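Local coordinates for protein tyrocidine synthase 2 (Brevibacillus parabrevis, PDB 6TA8) that is a multidomain peptide synthetase of the nonribosomal kind, modelled here through its condensation domain, at residues 26-36 and 196-205. Residues are numbered along the deposited sequence; the frame is centred on the assembly and turned at random.
Sequences SEQGVVEGEIA and KKTDSFKDWA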
loop_
_atom_site.group_PDB
_atom_site.type_symbol
_atom_site.label_atom_id
_atom_site.label_comp_id
_atom_site.label_asym_id
_atom_site.label_seq_id
_atom_site.Cartn_x
_atom_site.Cartn_y
_atom_site.Cartn_z
ATOM N N SER A 26 -6.227 17.116 19.027
ATOM C CA SER A 26 -7.042 16.527 17.969
ATOM C C SER A 26 -8.528 16.755 18.229
ATOM O O SER A 26 -9.070 16.293 19.233
ATOM C CB SER A 26 -6.755 15.029 17.840
ATOM O OG SER A 26 -5.389 14.794 17.539
ATOM N N GLU A 27 -9.181 17.470 17.317
ATOM C CA GLU A 27 -10.599 17.759 17.472
ATOM C C GLU A 27 -11.437 16.513 17.198
ATOM O O GLU A 27 -11.043 15.623 16.439
ATOM C CB GLU A 27 -11.017 18.893 16.535
ATOM C CG GLU A 27 -10.242 20.185 16.744
ATOM C CD GLU A 27 -10.731 21.311 15.855
ATOM O OE1 GLU A 27 -10.784 22.466 16.330
ATOM O OE2 GLU A 27 -11.062 21.043 14.680
ATOM N N GLN A 28 -12.608 16.459 17.831
ATOM C CA GLN A 28 -13.504 15.315 17.728
ATOM C C GLN A 28 -14.754 15.618 16.912
ATOM O O GLN A 28 -15.649 14.770 16.827
ATOM C CB GLN A 28 -13.896 14.830 19.126
ATOM C CG GLN A 28 -12.713 14.630 20.057
ATOM C CD GLN A 28 -11.697 13.655 19.497
ATOM O OE1 GLN A 28 -12.046 12.553 19.075
ATOM N NE2 GLN A 28 -10.431 14.058 19.489
ATOM N N GLY A 29 -14.838 16.799 16.310
ATOM C CA GLY A 29 -15.982 17.168 15.503
ATOM C C GLY A 29 -15.908 16.589 14.105
ATOM O O GLY A 29 -15.156 15.653 13.823
ATOM N N VAL A 30 -16.713 17.164 13.217
ATOM C CA VAL A 30 -16.769 16.758 11.818
ATOM C C VAL A 30 -15.948 17.750 11.006
ATOM O O VAL A 30 -16.231 18.955 11.010
ATOM C CB VAL A 30 -18.218 16.685 11.314
ATOM C CG1 VAL A 30 -18.258 16.695 9.794
ATOM C CG2 VAL A 30 -18.899 15.440 11.861
ATOM N N VAL A 31 -14.930 17.248 10.314
ATOM C CA VAL A 31 -14.004 18.088 9.564
ATOM C C VAL A 31 -14.559 18.314 8.165
ATOM O O VAL A 31 -15.020 17.373 7.507
ATOM C CB VAL A 31 -12.607 17.449 9.509
ATOM C CG1 VAL A 31 -11.568 18.483 9.108
ATOM C CG2 VAL A 31 -12.256 16.827 10.852
ATOM N N GLU A 32 -14.517 19.565 7.708
ATOM C CA GLU A 32 -14.994 19.930 6.383
ATOM C C GLU A 32 -14.025 20.921 5.754
ATOM O O GLU A 32 -13.188 21.520 6.434
ATOM C CB GLU A 32 -16.406 20.537 6.430
ATOM C CG GLU A 32 -17.430 19.709 7.193
ATOM C CD GLU A 32 -18.770 20.408 7.320
ATOM O OE1 GLU A 32 -19.343 20.792 6.279
ATOM O OE2 GLU A 32 -19.248 20.574 8.462
ATOM N N GLY A 33 -14.144 21.085 4.442
ATOM C CA GLY A 33 -13.395 22.087 3.709
ATOM C C GLY A 33 -12.345 21.468 2.801
ATOM O O GLY A 33 -12.173 20.251 2.725
ATOM N N GLU A 34 -11.634 22.355 2.107
ATOM C CA GLU A 34 -10.604 21.934 1.168
ATOM C C GLU A 34 -9.363 21.446 1.908
ATOM O O GLU A 34 -8.988 21.987 2.953
ATOM C CB GLU A 34 -10.236 23.088 0.234
ATOM C CG GLU A 34 -8.876 22.948 -0.437
ATOM C CD GLU A 34 -8.811 23.615 -1.794
ATOM O OE1 GLU A 34 -9.716 24.417 -2.109
ATOM O OE2 GLU A 34 -7.855 23.336 -2.547
ATOM N N ILE A 35 -8.732 20.407 1.363
ATOM C CA ILE A 35 -7.463 19.891 1.858
ATOM C C ILE A 35 -6.440 19.974 0.733
ATOM O O ILE A 35 -6.782 19.877 -0.449
ATOM C CB ILE A 35 -7.596 18.441 2.375
ATOM C CG1 ILE A 35 -8.850 18.297 3.238
ATOM C CG2 ILE A 35 -6.359 18.027 3.156
ATOM C CD1 ILE A 35 -9.040 16.909 3.808
ATOM N N ALA A 36 -5.179 20.169 1.108
ATOM C CA ALA A 36 -4.098 20.194 0.134
ATOM C C ALA A 36 -3.703 18.776 -0.259
ATOM O O ALA A 36 -3.833 17.830 0.524
ATOM C CB ALA A 36 -2.887 20.941 0.692
ATOM N N LYS A 196 -11.494 7.639 20.333
ATOM C CA LYS A 196 -11.328 9.062 20.074
ATOM C C LYS A 196 -10.586 9.293 18.763
ATOM O O LYS A 196 -9.711 8.515 18.370
ATOM C CB LYS A 196 -10.574 9.726 21.226
ATOM C CG LYS A 196 -11.336 9.751 22.541
ATOM C CD LYS A 196 -12.484 10.748 22.499
ATOM C CE LYS A 196 -13.218 10.802 23.829
ATOM N NZ LYS A 196 -13.862 9.501 24.159
ATOM N N LYS A 197 -10.947 10.376 18.081
ATOM C CA LYS A 197 -10.304 10.715 16.821
ATOM C C LYS A 197 -8.885 11.213 17.059
ATOM O O LYS A 197 -8.625 11.988 17.983
ATOM C CB LYS A 197 -11.100 11.788 16.079
ATOM C CG LYS A 197 -12.505 11.387 15.670
ATOM C CD LYS A 197 -13.094 12.424 14.726
ATOM C CE LYS A 197 -14.561 12.162 14.444
ATOM N NZ LYS A 197 -15.078 13.080 13.392
ATOM N N THR A 198 -7.965 10.764 16.214
ATOM C CA THR A 198 -6.619 11.314 16.189
ATOM C C THR A 198 -6.616 12.534 15.266
ATOM O O THR A 198 -7.671 13.100 14.966
ATOM C CB THR A 198 -5.619 10.234 15.767
ATOM O OG1 THR A 198 -6.144 9.501 14.653
ATOM C CG2 THR A 198 -5.354 9.277 16.920
ATOM N N ASP A 199 -5.443 12.954 14.803
ATOM C CA ASP A 199 -5.363 14.128 13.944
ATOM C C ASP A 199 -6.015 13.842 12.598
ATOM O O ASP A 199 -5.772 12.798 11.987
ATOM C CB ASP A 199 -3.909 14.553 13.756
ATOM C CG ASP A 199 -3.325 15.192 15.002
ATOM O OD1 ASP A 199 -4.086 15.842 15.750
ATOM O OD2 ASP A 199 -2.106 15.047 15.234
ATOM N N SER A 200 -6.851 14.770 12.143
ATOM C CA SER A 200 -7.539 14.607 10.874
ATOM C C SER A 200 -6.548 14.651 9.714
ATOM O O SER A 200 -5.434 15.172 9.829
ATOM C CB SER A 200 -8.598 15.695 10.694
ATOM O OG SER A 200 -7.996 16.963 10.498
ATOM N N PHE A 201 -6.970 14.085 8.581
ATOM C CA PHE A 201 -6.156 14.149 7.374
ATOM C C PHE A 201 -6.010 15.575 6.863
ATOM O O PHE A 201 -5.033 15.875 6.168
ATOM C CB PHE A 201 -6.755 13.259 6.283
ATOM C CG PHE A 201 -5.860 13.081 5.090
ATOM C CD1 PHE A 201 -4.816 12.171 5.121
ATOM C CD2 PHE A 201 -6.061 13.824 3.939
ATOM C CE1 PHE A 201 -3.990 12.005 4.026
ATOM C CE2 PHE A 201 -5.239 13.664 2.842
ATOM C CZ PHE A 201 -4.202 12.753 2.886
ATOM N N LYS A 202 -6.959 16.455 7.188
ATOM C CA LYS A 202 -6.816 17.863 6.838
ATOM C C LYS A 202 -5.713 18.522 7.658
ATOM O O LYS A 202 -4.957 19.353 7.139
ATOM C CB LYS A 202 -8.146 18.590 7.037
ATOM C CG LYS A 202 -8.099 20.077 6.724
ATOM C CD LYS A 202 -9.379 20.773 7.161
ATOM C CE LYS A 202 -9.311 22.269 6.903
ATOM N NZ LYS A 202 -10.498 22.980 7.455
ATOM N N ASP A 203 -5.601 18.161 8.939
ATOM C CA ASP A 203 -4.541 18.714 9.776
ATOM C C ASP A 203 -3.173 18.169 9.387
ATOM O O ASP A 203 -2.174 18.891 9.469
ATOM C CB ASP A 203 -4.824 18.419 11.249
ATOM C CG ASP A 203 -6.017 19.188 11.781
ATOM O OD1 ASP A 203 -6.304 20.285 11.253
ATOM O OD2 ASP A 203 -6.665 18.698 12.730
ATOM N N TRP A 204 -3.109 16.904 8.967
ATOM C CA TRP A 204 -1.836 16.322 8.554
ATOM C C TRP A 204 -1.301 17.003 7.301
ATOM O O TRP A 204 -0.124 17.377 7.240
ATOM C CB TRP A 204 -1.997 14.817 8.328
ATOM C CG TRP A 204 -0.812 14.170 7.678
ATOM C CD1 TRP A 204 -0.602 13.996 6.340
ATOM C CD2 TRP A 204 0.327 13.604 8.339
ATOM N NE1 TRP A 204 0.597 13.361 6.127
ATOM C CE2 TRP A 204 1.188 13.109 7.339
ATOM C CE3 TRP A 204 0.703 13.471 9.678
ATOM C CZ2 TRP A 204 2.400 12.492 7.636
ATOM C CZ3 TRP A 204 1.907 12.857 9.971
ATOM C CH2 TRP A 204 2.740 12.376 8.954
ATOM N N ALA A 205 -2.154 17.174 6.287
ATOM C CA ALA A 205 -1.719 17.829 5.058
ATOM C C ALA A 205 -1.389 19.297 5.288
ATOM O O ALA A 205 -0.514 19.848 4.610
ATOM C CB ALA A 205 -2.790 17.688 3.976
#
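CG of Gln-28 stands anti to the carbonyl carbon and the chain bends at chi2 (-57°), which lays its terminal amide against the backbone of Lys-197. The amide both accepts from and donates to the main chain of Lys-197: OE1 accepts from Lys-197 N at 2.6 Å, in the carbonyl plane and on a lone pair, while NE2 donates to Lys-197 O at 3.1 Å in a fairly straight bond (164°). NE2 also reaches Ser-26 O, so three bonds fix the rotation of the amide. Lys-197 runs the other way past Gln-28, extended beyond CG, and its NZ meets Gly-29 O at 2.6 Å from above the carbonyl plane; a salt bridge to Asp-84 gives this ammonium a second partner. Ser-26 OG lies implausibly close to Asp-199 OD1, 2.4 Å, so the detail of this bond is doubtful; the companion oxygen OD2 is held by Asn-315 N.

Farther along, the joint turns apolar. The two methyls of Val-31 divide between Ser-200 and Lys-202: CG2 rests on Ser-200 CB and CG1 lies 3.7 Å from Lys-202 CD. Ser-200 is the N-cap, its OG accepting from Asp-203 N. Lys-202, fully stretched with CG anti to the backbone N, carries its methylenes past Val-31 and Ile-35, and its NZ bonds to Glu-32 O at 3.2 Å. Ile-35 sets CG2 3.7 Å from Ala-205 CB and brings CD1 to Lys-202 CB, and the ring of Phe-201 lies obliquely beside CG2.

The axes of strand 33-35, an edge strand paired with 98-101, and of helix segment 201-205 come within 8.7 Å, their N-to-C directions 46° apart. An N-terminal arm is anchored by polar grips on a loop and by an aliphatic seam on an N-capped helix, an instance of strand-on-helix packing within the condensation domain.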